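Long-range contacts in glyoxalase family protein (Bacillus cereus, PDB 1ZSW), which is of unknown function but binds a zinc ion and belongs to the glyoxalase/bleomycin resistance/dioxygenase superfamily of metalloproteins: residues A[37-42]-A[239-244]; A[50-55]-A[116-121]; A[57-62]-A[313-318]; A[102-107]-A[150-155]. All blocks are in the same frame, centred on the assembly; numbering follows the deposited sequence. Where two conformers were deposited one is given.

Interaction 1 of 4, residues A[37-42]-A[239-244]; sequences VTKNAN and PGRGSI
Val-37, at the end of strand 31-38, is paired through its backbone with the type II beta turn Gly-240 to Ser-243, which leads into strand 244-251. In this glyoxalase-superfamily fold those two strands are antiparallel neighbours in the sheet that carries the zinc ligands His-33 and His-246, and the turn extends the pairing ahead of strand 244-251. Two backbone hydrogen bonds fasten it: Val-37 N donates to Ser-243 O at 3.0 Å, and Gly-242 N donates to Val-37 O at 2.8 Å. Gly-242, with a phi of 85°, supplies the positive backbone angle of the turn.

Van der Waals contact is made by the side chain of Val-37, which packs on two oxygens of the turn. Its CB sits 3.7 Å from Gly-240 O, while CG2 approaches Ser-243 OG. Gly-240 O is already gripped from within the turn by Ser-243 N. Ser-243 OG, in the carbonyl plane, also donates to Gly-240 O at 2.6 Å; the serine thereby braces the turn it belongs to.

The side chain of the turn residue Arg-241 carries the remaining contact, one guanidinium face covered by the aliphatic part of Lys-39. A bend at chi3 (-57°) turns that face to the lysine chain. The charges part company: Lys-39 NZ bonds to the carbonyls of Pro-90 and Val-92, whereas Arg-241 NE forms a salt bridge with Glu-147, which also accepts from Thr-38 OG1 and Lys-39 N. Lys-39 CD rests over the centre of the guanidinium, 3.7 Å from Arg-241 CZ.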
loop_
_atom_site.group_PDB
_atom_site.type_symbol
_atom_site.label_atom_id
_atom_site.label_comp_id
_atom_site.label_asym_id
_atom_site.label_seq_id
_atom_site.Cartn_x
_atom_site.Cartn_y
_atom_site.Cartn_z
ATOM N N VAL A 37 -0.409 3.884 10.489
ATOM C CA VAL A 37 -0.068 4.024 11.898
ATOM C C VAL A 37 -1.056 3.225 12.736
ATOM O O VAL A 37 -2.271 3.336 12.527
ATOM C CB VAL A 37 -0.141 5.497 12.274
ATOM C CG1 VAL A 37 0.033 5.712 13.809
ATOM C CG2 VAL A 37 0.938 6.298 11.515
ATOM N N THR A 38 -0.511 2.419 13.661
ATOM C CA THR A 38 -1.294 1.662 14.667
ATOM C C THR A 38 -0.877 2.099 16.063
ATOM O O THR A 38 0.263 2.487 16.291
ATOM C CB THR A 38 -1.150 0.120 14.520
ATOM O OG1 THR A 38 -2.046 -0.541 15.426
ATOM C CG2 THR A 38 0.255 -0.362 14.816
ATOM N N LYS A 39 -1.828 2.031 17.004
ATOM C CA LYS A 39 -1.507 2.338 18.394
ATOM C C LYS A 39 -1.011 1.103 19.149
ATOM O O LYS A 39 -0.345 1.232 20.202
ATOM C CB LYS A 39 -2.785 2.860 19.080
ATOM C CG LYS A 39 -2.500 3.556 20.390
ATOM C CD LYS A 39 -3.788 4.104 20.995
ATOM C CE LYS A 39 -3.534 4.649 22.405
ATOM N NZ LYS A 39 -2.721 5.904 22.464
ATOM N N ASN A 40 -1.336 -0.096 18.651
ATOM C CA ASN A 40 -1.133 -1.326 19.430
ATOM C C ASN A 40 -0.750 -2.484 18.536
ATOM O O ASN A 40 -1.578 -2.995 17.827
ATOM C CB ASN A 40 -2.405 -1.663 20.206
ATOM C CG ASN A 40 -2.207 -2.812 21.200
ATOM O OD1 ASN A 40 -2.114 -3.976 20.829
ATOM N ND2 ASN A 40 -2.129 -2.465 22.477
ATOM N N ALA A 41 0.521 -2.881 18.571
ATOM C CA ALA A 41 1.023 -3.958 17.724
ATOM C C ALA A 41 0.366 -5.301 17.998
ATOM O O ALA A 41 0.127 -6.045 17.059
ATOM C CB ALA A 41 2.561 -4.075 17.822
ATOM N N ASN A 42 0.092 -5.624 19.263
ATOM C CA ASN A 42 -0.580 -6.902 19.571
ATOM C C ASN A 42 -1.926 -7.034 18.858
ATOM O O ASN A 42 -2.204 -8.057 18.236
ATOM C CB ASN A 42 -0.762 -7.099 21.087
ATOM C CG ASN A 42 0.568 -7.243 21.833
ATOM O OD1 ASN A 42 1.584 -7.570 21.249
ATOM N ND2 ASN A 42 0.548 -6.978 23.133
ATOM N N PRO A 239 -4.410 13.075 11.085
ATOM C CA PRO A 239 -4.120 11.659 11.210
ATOM C C PRO A 239 -3.662 11.227 12.595
ATOM O O PRO A 239 -2.868 11.909 13.224
ATOM C CB PRO A 239 -2.946 11.467 10.242
ATOM C CG PRO A 239 -2.306 12.782 10.136
ATOM C CD PRO A 239 -3.386 13.811 10.320
ATOM N N GLY A 240 -4.120 10.053 12.982
ATOM C CA GLY A 240 -3.648 9.359 14.195
ATOM C C GLY A 240 -3.645 7.855 13.967
ATOM O O GLY A 240 -3.248 7.398 12.902
ATOM N N ARG A 241 -4.119 7.074 14.942
ATOM C CA ARG A 241 -4.195 5.638 14.752
ATOM C C ARG A 241 -5.155 5.350 13.617
ATOM O O ARG A 241 -6.181 6.061 13.444
ATOM C CB ARG A 241 -4.607 4.941 16.070
ATOM C CG ARG A 241 -6.068 5.148 16.407
ATOM C CD ARG A 241 -6.441 4.650 17.812
ATOM N NE ARG A 241 -6.126 3.239 17.996
ATOM C CZ ARG A 241 -6.530 2.486 19.019
ATOM N NH1 ARG A 241 -6.160 1.206 19.092
ATOM N NH2 ARG A 241 -7.314 3.002 19.956
ATOM N N GLY A 242 -4.815 4.378 12.774
ATOM C CA GLY A 242 -5.743 4.033 11.696
ATOM C C GLY A 242 -5.561 4.937 10.479
ATOM O O GLY A 242 -6.285 4.762 9.500
ATOM N N SER A 243 -4.578 5.830 10.520
ATOM C CA SER A 243 -4.313 6.684 9.376
ATOM C C SER A 243 -3.366 5.987 8.416
ATOM O O SER A 243 -2.596 5.106 8.805
ATOM C CB SER A 243 -3.700 8.036 9.795
ATOM O OG SER A 243 -2.438 7.882 10.449
ATOM N N ILE A 244 -3.465 6.390 7.148
ATOM C CA ILE A 244 -2.565 5.940 6.103
ATOM C C ILE A 244 -1.522 7.030 5.861
ATOM O O ILE A 244 -1.861 8.170 5.521
ATOM C CB ILE A 244 -3.335 5.590 4.803
ATOM C CG1 ILE A 244 -4.369 4.486 5.048
ATOM C CG2 ILE A 244 -2.328 5.155 3.736
ATOM C CD1 ILE A 244 -5.514 4.408 4.005
#

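Interaction 2 of 4, residues A[50-55]-A[116-121]; sequences NVLGLR and HYWKER
Val-51 O, at the end of helix 41-51, is met by Arg-121 and Trp-118 of helix 112-124. Arg-121 NE donates to Val-51 O at 2.8 Å along an almost straight N-H...O line (177°), using a lone pair in the carbonyl plane. Against the same oxygen lies the rim of the Trp-118 indole, with CZ3 of Trp-118 3.5 Å from Val-51 O.

A second bond fixes the rotation of the guanidinium: Arg-121 NH1 donates to Asn-50 O at 2.9 Å, more bent at 141°. Both acceptors lie in the guanidinium plane, at its edge, and the group therefore spans two successive carbonyls at the helix end, where main-chain oxygens commonly lack a helical partner. Its chain is extended from CG to NE, with CG opposite the backbone N (chi1 -170°), which carries the charged end across the gap.

The indole also presents its edge to the next carbonyl, with Trp-118 CH2 3.4 Å from Leu-52 O. The Leu-52 and Trp-118 side chains cross at about a right angle, bringing Leu-52 CD2 to 4.0 Å from Trp-118 CZ3. Gly-53 follows with positive phi, the first residue to leave helical geometry.

Trp-118 NE1 bonds to His-176 O in a nearby loop. Strand 138-144 supplies Phe-143 to Leu-52 and Leu-141 to Trp-118, so that the chain at the end of helix 41-51 and helix 112-124 both pack on that strand.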
loop_
_atom_site.group_PDB
_atom_site.type_symbol
_atom_site.label_atom_id
_atom_site.label_comp_id
_atom_site.label_asym_id
_atom_site.label_seq_id
_atom_site.Cartn_x
_atom_site.Cartn_y
_atom_site.Cartn_z
ATOM N N ASN A 50 -4.077 -12.993 11.990
ATOM C CA ASN A 50 -5.061 -14.027 12.362
ATOM C C ASN A 50 -6.419 -13.873 11.691
ATOM O O ASN A 50 -6.984 -14.858 11.224
ATOM C CB ASN A 50 -5.174 -14.144 13.881
ATOM C CG ASN A 50 -3.854 -14.565 14.507
ATOM O OD1 ASN A 50 -3.342 -13.913 15.406
ATOM N ND2 ASN A 50 -3.264 -15.629 13.967
ATOM N N VAL A 51 -6.924 -12.645 11.597
ATOM C CA VAL A 51 -8.271 -12.456 11.027
ATOM C C VAL A 51 -8.184 -12.390 9.514
ATOM O O VAL A 51 -8.863 -13.118 8.798
ATOM C CB VAL A 51 -8.993 -11.232 11.624
ATOM C CG1 VAL A 51 -10.393 -11.045 10.987
ATOM C CG2 VAL A 51 -9.087 -11.351 13.172
ATOM N N LEU A 52 -7.310 -11.528 8.993
ATOM C CA LEU A 52 -7.192 -11.390 7.540
ATOM C C LEU A 52 -6.341 -12.468 6.839
ATOM O O LEU A 52 -6.347 -12.610 5.604
ATOM C CB LEU A 52 -6.634 -9.986 7.213
ATOM C CG LEU A 52 -7.539 -8.801 7.482
ATOM C CD1 LEU A 52 -6.992 -7.675 6.563
ATOM C CD2 LEU A 52 -8.995 -9.128 7.150
ATOM N N GLY A 53 -5.591 -13.221 7.651
ATOM C CA GLY A 53 -4.858 -14.362 7.129
ATOM C C GLY A 53 -3.564 -14.055 6.398
ATOM O O GLY A 53 -3.058 -14.918 5.690
ATOM N N LEU A 54 -3.089 -12.798 6.474
ATOM C CA LEU A 54 -1.883 -12.389 5.752
ATOM C C LEU A 54 -0.682 -12.926 6.526
ATOM O O LEU A 54 -0.793 -13.192 7.734
ATOM C CB LEU A 54 -1.755 -10.861 5.667
ATOM C CG LEU A 54 -2.947 -10.196 4.973
ATOM C CD1 LEU A 54 -2.722 -8.695 5.093
ATOM C CD2 LEU A 54 -3.025 -10.546 3.530
ATOM N N ARG A 55 0.441 -13.072 5.816
ATOM C CA ARG A 55 1.688 -13.442 6.513
ATOM C C ARG A 55 2.356 -12.226 7.118
ATOM O O ARG A 55 2.441 -11.202 6.449
ATOM C CB ARG A 55 2.677 -14.049 5.532
ATOM C CG ARG A 55 3.952 -14.616 6.264
ATOM C CD ARG A 55 4.832 -15.338 5.265
ATOM N NE ARG A 55 5.809 -16.106 6.060
ATOM C CZ ARG A 55 6.781 -16.858 5.565
ATOM N NH1 ARG A 55 6.949 -16.985 4.262
ATOM N NH2 ARG A 55 7.566 -17.512 6.413
ATOM N N HIS A 116 -18.388 -14.006 0.050
ATOM C CA HIS A 116 -19.294 -14.673 0.983
ATOM C C HIS A 116 -18.536 -15.320 2.123
ATOM O O HIS A 116 -18.949 -15.215 3.282
ATOM C CB HIS A 116 -20.190 -15.676 0.241
ATOM C CG HIS A 116 -21.179 -15.013 -0.668
ATOM N ND1 HIS A 116 -22.334 -14.422 -0.202
ATOM C CD2 HIS A 116 -21.170 -14.815 -2.006
ATOM C CE1 HIS A 116 -22.995 -13.893 -1.215
ATOM N NE2 HIS A 116 -22.314 -14.122 -2.323
ATOM N N TYR A 117 -17.394 -15.940 1.794
ATOM C CA TYR A 117 -16.492 -16.455 2.810
ATOM C C TYR A 117 -16.087 -15.360 3.808
ATOM O O TYR A 117 -16.150 -15.521 5.034
ATOM C CB TYR A 117 -15.241 -17.081 2.152
ATOM C CG TYR A 117 -14.191 -17.391 3.178
ATOM C CD1 TYR A 117 -13.247 -16.424 3.556
ATOM C CD2 TYR A 117 -14.150 -18.634 3.814
ATOM C CE1 TYR A 117 -12.304 -16.685 4.531
ATOM C CE2 TYR A 117 -13.208 -18.910 4.783
ATOM C CZ TYR A 117 -12.272 -17.942 5.134
ATOM O OH TYR A 117 -11.370 -18.210 6.122
ATOM N N TRP A 118 -15.664 -14.212 3.269
ATOM C CA TRP A 118 -15.268 -13.079 4.092
ATOM C C TRP A 118 -16.351 -12.448 4.940
ATOM O O TRP A 118 -16.127 -12.102 6.103
ATOM C CB TRP A 118 -14.537 -12.046 3.211
ATOM C CG TRP A 118 -13.100 -12.547 2.947
ATOM C CD1 TRP A 118 -12.584 -12.996 1.783
ATOM C CD2 TRP A 118 -12.062 -12.597 3.912
ATOM N NE1 TRP A 118 -11.253 -13.397 1.981
ATOM C CE2 TRP A 118 -10.923 -13.137 3.277
ATOM C CE3 TRP A 118 -11.998 -12.280 5.278
ATOM C CZ2 TRP A 118 -9.701 -13.340 3.965
ATOM C CZ3 TRP A 118 -10.777 -12.460 5.968
ATOM C CH2 TRP A 118 -9.666 -13.024 5.296
ATOM N N LYS A 119 -17.555 -12.328 4.375
ATOM C CA LYS A 119 -18.688 -11.844 5.149
ATOM C C LYS A 119 -18.903 -12.723 6.380
ATOM O O LYS A 119 -19.035 -12.203 7.486
ATOM C CB LYS A 119 -19.964 -11.778 4.285
ATOM C CG LYS A 119 -21.110 -11.056 4.994
ATOM C CD LYS A 119 -21.928 -10.223 4.033
ATOM C CE LYS A 119 -22.658 -9.105 4.784
ATOM N NZ LYS A 119 -23.569 -9.645 5.838
ATOM N N GLU A 120 -18.930 -14.048 6.211
ATOM C CA GLU A 120 -19.096 -14.919 7.390
ATOM C C GLU A 120 -17.948 -14.775 8.385
ATOM O O GLU A 120 -18.169 -14.693 9.599
ATOM C CB GLU A 120 -19.331 -16.387 7.006
ATOM C CG GLU A 120 -19.210 -17.393 8.176
ATOM C CD GLU A 120 -20.186 -17.148 9.329
ATOM O OE1 GLU A 120 -21.353 -16.758 9.082
ATOM O OE2 GLU A 120 -19.779 -17.370 10.492
ATOM N N ARG A 121 -16.719 -14.708 7.874
ATOM C CA ARG A 121 -15.560 -14.556 8.747
ATOM C C ARG A 121 -15.587 -13.254 9.559
ATOM O O ARG A 121 -15.241 -13.231 10.733
ATOM C CB ARG A 121 -14.270 -14.637 7.911
ATOM C CG ARG A 121 -13.000 -14.730 8.773
ATOM C CD ARG A 121 -11.814 -15.232 7.935
ATOM N NE ARG A 121 -10.620 -15.340 8.788
ATOM C CZ ARG A 121 -10.316 -16.409 9.515
ATOM N NH1 ARG A 121 -9.217 -16.412 10.262
ATOM N NH2 ARG A 121 -11.131 -17.472 9.510
#

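Interaction 3 of 4, residues A[57-62]-A[313-318]; sequences VKMTVN and EKLDLP
Met-59 reaches along the loop 313-318 and lays its terminal methyl on the backbone there, CE standing 3.4 Å from Lys-314 C. A turn at chi3 (60°) bends the methyl onto the loop from an otherwise extended chain. Leu-315 answers in the other direction: its CD1 sits in a shallow notch between Met-59 O, at 3.7 Å, and Thr-60 CA. Further on, Leu-317 CD2 meets Val-61 CG2 at 3.7 Å, the two side chains crossing at a slant.

Between these bumps the backbones are joined by Asp-316 N donating to Met-59 O at 2.9 Å. Thr-60 OG1 approaches Asp-316 O to 2.5 Å, a doubtfully short distance.

The Asp-316 carboxylate meets Lys-58, which is kinked at chi2 (108°); the two side chains cross at about a right angle. Lys-58 NZ forms a salt bridge with Asp-316 OD2 at 3.2 Å and another with Asp-305. One water bridges Lys-58 NZ and Asp-316 OD2; a second accepts from Met-59 N and lies close to Lys-314 O and Asp-316 OD2.

The loop runs about 51° from strand 55-62, an outermost strand of its sheet, with strand 69-74 on its other flank and helix 325-330 packing on Val-61, Leu-315 and Leu-317.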
loop_
_atom_site.group_PDB
_atom_site.type_symbol
_atom_site.label_atom_id
_atom_site.label_comp_id
_atom_site.label_asym_id
_atom_site.label_seq_id
_atom_site.Cartn_x
_atom_site.Cartn_y
_atom_site.Cartn_z
ATOM N N VAL A 57 5.413 -10.700 7.281
ATOM C CA VAL A 57 6.618 -10.969 6.483
ATOM C C VAL A 57 7.846 -10.303 7.077
ATOM O O VAL A 57 8.961 -10.669 6.725
ATOM C CB VAL A 57 6.450 -10.625 4.977
ATOM C CG1 VAL A 57 5.400 -11.545 4.353
ATOM C CG2 VAL A 57 6.006 -9.157 4.762
ATOM N N LYS A 58 7.652 -9.306 7.937
ATOM C CA LYS A 58 8.787 -8.639 8.573
ATOM C C LYS A 58 8.377 -7.949 9.847
ATOM O O LYS A 58 7.366 -7.225 9.906
ATOM C CB LYS A 58 9.479 -7.639 7.627
ATOM C CG LYS A 58 10.988 -7.447 7.939
ATOM C CD LYS A 58 11.804 -8.135 6.817
ATOM C CE LYS A 58 13.158 -8.650 7.262
ATOM N NZ LYS A 58 13.555 -9.836 6.426
ATOM N N MET A 59 9.140 -8.211 10.892
ATOM C CA MET A 59 8.960 -7.571 12.170
ATOM C C MET A 59 10.252 -6.817 12.373
ATOM O O MET A 59 11.299 -7.435 12.611
ATOM C CB MET A 59 8.762 -8.610 13.270
ATOM C CG MET A 59 8.701 -8.044 14.655
ATOM S SD MET A 59 8.068 -9.249 15.853
ATOM C CE MET A 59 9.274 -10.568 15.699
ATOM N N THR A 60 10.181 -5.498 12.263
ATOM C CA THR A 60 11.416 -4.660 12.375
ATOM C C THR A 60 11.098 -3.367 13.107
ATOM O O THR A 60 10.116 -3.310 13.881
ATOM C CB THR A 60 12.089 -4.501 10.979
ATOM O OG1 THR A 60 13.390 -3.880 11.096
ATOM C CG2 THR A 60 11.217 -3.692 10.035
ATOM N N VAL A 61 11.959 -2.356 12.928
ATOM C CA VAL A 61 11.775 -1.028 13.530
ATOM C C VAL A 61 11.842 0.028 12.445
ATOM O O VAL A 61 12.358 -0.227 11.347
ATOM C CB VAL A 61 12.802 -0.730 14.656
ATOM C CG1 VAL A 61 12.625 -1.705 15.849
ATOM C CG2 VAL A 61 14.257 -0.705 14.134
ATOM N N ASN A 62 11.247 1.183 12.729
ATOM C CA ASN A 62 11.286 2.346 11.843
ATOM C C ASN A 62 12.748 2.722 11.692
ATOM O O ASN A 62 13.419 2.974 12.691
ATOM C CB ASN A 62 10.476 3.474 12.476
ATOM C CG ASN A 62 10.421 4.753 11.619
ATOM O OD1 ASN A 62 11.180 4.927 10.675
ATOM N ND2 ASN A 62 9.503 5.657 11.972
ATOM N N GLU A 313 9.533 -14.008 11.723
ATOM C CA GLU A 313 9.495 -14.710 12.996
ATOM C C GLU A 313 10.291 -14.052 14.119
ATOM O O GLU A 313 9.905 -14.142 15.290
ATOM C CB GLU A 313 9.964 -16.151 12.800
ATOM C CG GLU A 313 9.045 -16.960 11.899
ATOM C CD GLU A 313 9.461 -18.408 11.790
ATOM O OE1 GLU A 313 10.421 -18.811 12.494
ATOM O OE2 GLU A 313 8.827 -19.132 10.994
ATOM N N LYS A 314 11.401 -13.407 13.775
ATOM C CA LYS A 314 12.162 -12.681 14.781
ATOM C C LYS A 314 12.367 -11.235 14.380
ATOM O O LYS A 314 11.944 -10.819 13.298
ATOM C CB LYS A 314 13.490 -13.375 15.103
ATOM C CG LYS A 314 14.418 -13.606 13.930
ATOM C CD LYS A 314 15.390 -14.749 14.255
ATOM C CE LYS A 314 16.736 -14.598 13.529
ATOM N NZ LYS A 314 16.616 -14.505 12.029
ATOM N N LEU A 315 12.999 -10.472 15.268
ATOM C CA LEU A 315 13.210 -9.048 15.048
ATOM C C LEU A 315 14.359 -8.834 14.105
ATOM O O LEU A 315 15.516 -9.078 14.474
ATOM C CB LEU A 315 13.482 -8.331 16.361
ATOM C CG LEU A 315 13.682 -6.816 16.273
ATOM C CD1 LEU A 315 12.370 -6.120 15.878
ATOM C CD2 LEU A 315 14.181 -6.283 17.600
ATOM N N ASP A 316 14.034 -8.409 12.885
ATOM C CA ASP A 316 15.028 -8.184 11.849
ATOM C C ASP A 316 15.441 -6.734 11.822
ATOM O O ASP A 316 14.621 -5.835 12.023
ATOM C CB ASP A 316 14.493 -8.598 10.481
ATOM C CG ASP A 316 14.314 -10.114 10.361
ATOM O OD1 ASP A 316 15.030 -10.876 11.065
ATOM O OD2 ASP A 316 13.455 -10.547 9.560
ATOM N N LEU A 317 16.727 -6.506 11.582
ATOM C CA LEU A 317 17.264 -5.156 11.542
ATOM C C LEU A 317 18.094 -4.981 10.294
ATOM O O LEU A 317 18.716 -5.940 9.819
ATOM C CB LEU A 317 18.113 -4.863 12.776
ATOM C CG LEU A 317 17.402 -4.904 14.124
ATOM C CD1 LEU A 317 18.413 -4.885 15.244
ATOM C CD2 LEU A 317 16.364 -3.765 14.246
ATOM N N PRO A 318 18.100 -3.755 9.751
ATOM C CA PRO A 318 18.986 -3.424 8.646
ATOM C C PRO A 318 20.410 -3.470 9.227
ATOM O O PRO A 318 20.569 -3.232 10.423
ATOM C CB PRO A 318 18.567 -1.990 8.279
ATOM C CG PRO A 318 17.933 -1.436 9.537
ATOM C CD PRO A 318 17.274 -2.609 10.195
HETATM O O HOH W 1 12.757 -12.478 8.163
HETATM O O HOH W 2 11.142 -10.336 10.665
#

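Interaction 4 of 4, residues A[102-107]-A[150-155]; sequences ITRIGL and RLVLLV
Ile-105 and Leu-107 join Leu-151 and Leu-153 in a parallel pairing of strands 101-109 and 150-155, part of a mixed sheet of this glyoxalase-superfamily fold. Four backbone hydrogen bonds alternate across it, among them Leu-107 N to Val-152 O at 2.8 Å and Val-152 N to Ile-105 O at 2.9 Å.

The tight part is apolar. Leu-151 CD2 lies between two neighbours on the same face, 3.8 Å from Leu-107 CD1 and 4.1 Å from Ile-105 CB. On the other face Gly-106 lies beneath both Val-152 CG1 and Leu-154 CD1, the latter 3.9 Å from Gly-106 CA.

Toward the start of the pairing the contact turns polar and hydrated. Thr-103 and Arg-104 form a classic beta bulge against Glu-185, which accepts from Thr-103 OG1 and makes a salt bridge with Arg-104 NE. The aliphatic part of Arg-104 leans on Val-152, with CD 3.7 Å from Val-152 CG1. Arg-150 runs beside Thr-103, bent at chi3 (-84°), and turns one guanidinium face to Thr-103 O. One water donates to Leu-151 O and accepts weakly from Arg-104 NH1. Another donates to Thr-103 O at 2.7 Å and accepts from both Arg-150 N and Arg-150 NE.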
loop_
_atom_site.group_PDB
_atom_site.type_symbol
_atom_site.label_atom_id
_atom_site.label_comp_id
_atom_site.label_asym_id
_atom_site.label_seq_id
_atom_site.Cartn_x
_atom_site.Cartn_y
_atom_site.Cartn_z
ATOM N N ILE A 102 -5.004 9.840 2.108
ATOM C CA ILE A 102 -5.267 8.499 1.530
ATOM C C ILE A 102 -6.291 7.872 2.458
ATOM O O ILE A 102 -6.084 7.817 3.677
ATOM C CB ILE A 102 -3.940 7.679 1.493
ATOM C CG1 ILE A 102 -2.869 8.497 0.776
ATOM C CG2 ILE A 102 -4.209 6.301 0.838
ATOM C CD1 ILE A 102 -1.455 7.924 1.068
ATOM N N THR A 103 -7.412 7.393 1.903
ATOM C CA THR A 103 -8.562 7.066 2.756
ATOM C C THR A 103 -9.095 5.626 2.703
ATOM O O THR A 103 -9.902 5.276 3.543
ATOM C CB THR A 103 -9.758 8.060 2.515
ATOM O OG1 THR A 103 -10.014 8.116 1.113
ATOM C CG2 THR A 103 -9.411 9.452 3.092
ATOM N N ARG A 104 -8.685 4.798 1.738
ATOM C CA ARG A 104 -9.213 3.408 1.680
ATOM C C ARG A 104 -8.234 2.502 0.981
ATOM O O ARG A 104 -7.649 2.895 -0.058
ATOM C CB ARG A 104 -10.568 3.372 0.950
ATOM C CG ARG A 104 -11.387 2.128 1.259
ATOM C CD ARG A 104 -12.654 1.997 0.415
ATOM N NE ARG A 104 -13.438 3.238 0.256
ATOM C CZ ARG A 104 -14.477 3.581 1.020
ATOM N NH1 ARG A 104 -14.863 2.812 2.033
ATOM N NH2 ARG A 104 -15.121 4.721 0.773
ATOM N N ILE A 105 -8.065 1.288 1.529
ATOM C CA ILE A 105 -7.214 0.280 0.924
ATOM C C ILE A 105 -8.061 -0.820 0.308
ATOM O O ILE A 105 -8.760 -1.523 1.025
ATOM C CB ILE A 105 -6.306 -0.378 1.967
ATOM C CG1 ILE A 105 -5.587 0.680 2.789
ATOM C CG2 ILE A 105 -5.290 -1.310 1.262
ATOM C CD1 ILE A 105 -4.799 0.046 3.976
ATOM N N GLY A 106 -7.973 -0.965 -1.010
ATOM C CA GLY A 106 -8.633 -2.062 -1.723
ATOM C C GLY A 106 -7.760 -3.313 -1.717
ATOM O O GLY A 106 -6.558 -3.231 -1.972
ATOM N N LEU A 107 -8.361 -4.469 -1.458
ATOM C CA LEU A 107 -7.605 -5.747 -1.400
ATOM C C LEU A 107 -8.333 -6.740 -2.307
ATOM O O LEU A 107 -9.553 -6.934 -2.150
ATOM C CB LEU A 107 -7.572 -6.275 0.032
ATOM C CG LEU A 107 -6.862 -5.399 1.069
ATOM C CD1 LEU A 107 -7.044 -5.952 2.475
ATOM C CD2 LEU A 107 -5.397 -5.322 0.678
ATOM N N ARG A 150 -10.119 2.132 6.904
ATOM C CA ARG A 150 -11.115 1.657 5.970
ATOM C C ARG A 150 -10.477 0.834 4.886
ATOM O O ARG A 150 -9.500 1.297 4.247
ATOM C CB ARG A 150 -11.913 2.838 5.366
ATOM C CG ARG A 150 -12.747 3.579 6.446
ATOM C CD ARG A 150 -13.174 4.954 5.927
ATOM N NE ARG A 150 -12.107 5.948 6.129
ATOM C CZ ARG A 150 -12.203 7.221 5.746
ATOM N NH1 ARG A 150 -13.304 7.658 5.133
ATOM N NH2 ARG A 150 -11.207 8.057 5.985
ATOM N N LEU A 151 -11.004 -0.391 4.715
ATOM C CA LEU A 151 -10.597 -1.316 3.665
ATOM C C LEU A 151 -11.762 -1.848 2.842
ATOM O O LEU A 151 -12.924 -1.693 3.234
ATOM C CB LEU A 151 -9.798 -2.512 4.274
ATOM C CG LEU A 151 -8.610 -2.128 5.160
ATOM C CD1 LEU A 151 -8.980 -2.216 6.627
ATOM C CD2 LEU A 151 -7.399 -3.061 4.872
ATOM N N VAL A 152 -11.479 -2.378 1.675
ATOM C CA VAL A 152 -12.545 -2.944 0.854
ATOM C C VAL A 152 -12.030 -4.159 0.100
ATOM O O VAL A 152 -10.979 -4.098 -0.562
ATOM C CB VAL A 152 -13.185 -1.875 -0.087
ATOM C CG1 VAL A 152 -12.173 -1.302 -1.095
ATOM C CG2 VAL A 152 -14.377 -2.485 -0.880
ATOM N N LEU A 153 -12.749 -5.279 0.232
ATOM C CA LEU A 153 -12.432 -6.443 -0.557
ATOM C C LEU A 153 -13.045 -6.329 -1.951
ATOM O O LEU A 153 -14.215 -5.898 -2.090
ATOM C CB LEU A 153 -12.914 -7.715 0.136
ATOM C CG LEU A 153 -12.441 -7.991 1.538
ATOM C CD1 LEU A 153 -13.089 -9.267 2.034
ATOM C CD2 LEU A 153 -10.897 -8.159 1.573
ATOM N N LEU A 154 -12.277 -6.676 -2.960
ATOM C CA LEU A 154 -12.668 -6.438 -4.358
ATOM C C LEU A 154 -12.466 -7.708 -5.178
ATOM O O LEU A 154 -11.416 -8.355 -5.111
ATOM C CB LEU A 154 -11.803 -5.343 -4.963
ATOM C CG LEU A 154 -11.749 -3.968 -4.295
ATOM C CD1 LEU A 154 -10.545 -3.159 -4.894
ATOM C CD2 LEU A 154 -13.114 -3.245 -4.438
ATOM N N VAL A 155 -13.453 -8.082 -5.969
ATOM C CA VAL A 155 -13.322 -9.302 -6.740
ATOM C C VAL A 155 -12.433 -9.155 -7.930
ATOM O O VAL A 155 -12.644 -8.287 -8.776
ATOM C CB VAL A 155 -14.695 -9.914 -7.133
ATOM C CG1 VAL A 155 -14.481 -11.073 -8.080
ATOM C CG2 VAL A 155 -15.413 -10.342 -5.879
HETATM O O HOH W 3 -9.407 4.969 6.228
HETATM O O HOH W 4 -14.346 0.609 4.024
#

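In the fold
Interactions 1 and 3 both reach the eight-stranded sheet that carries the zinc ligands, through strands 31-38 and 55-62, with centres about 18 Å apart. Interaction 4 belongs to the other mixed sheet, and the centre of interaction 2 is about 14 Å from that of interaction 4. The two touch where Trp-118 packs on Leu-153, whereas Ile-244 at the end of interaction 1 packs against residues 102-105 of interaction 4, linking the sheets. Along the chain, interactions 2 and 4 are nested within the loop closed by interaction 1, while interaction 3 crosses it. Interaction 1 joins the two glyoxalase-like regions, and interaction 3 ties segment 313-318 to the first, making one zinc-binding unit.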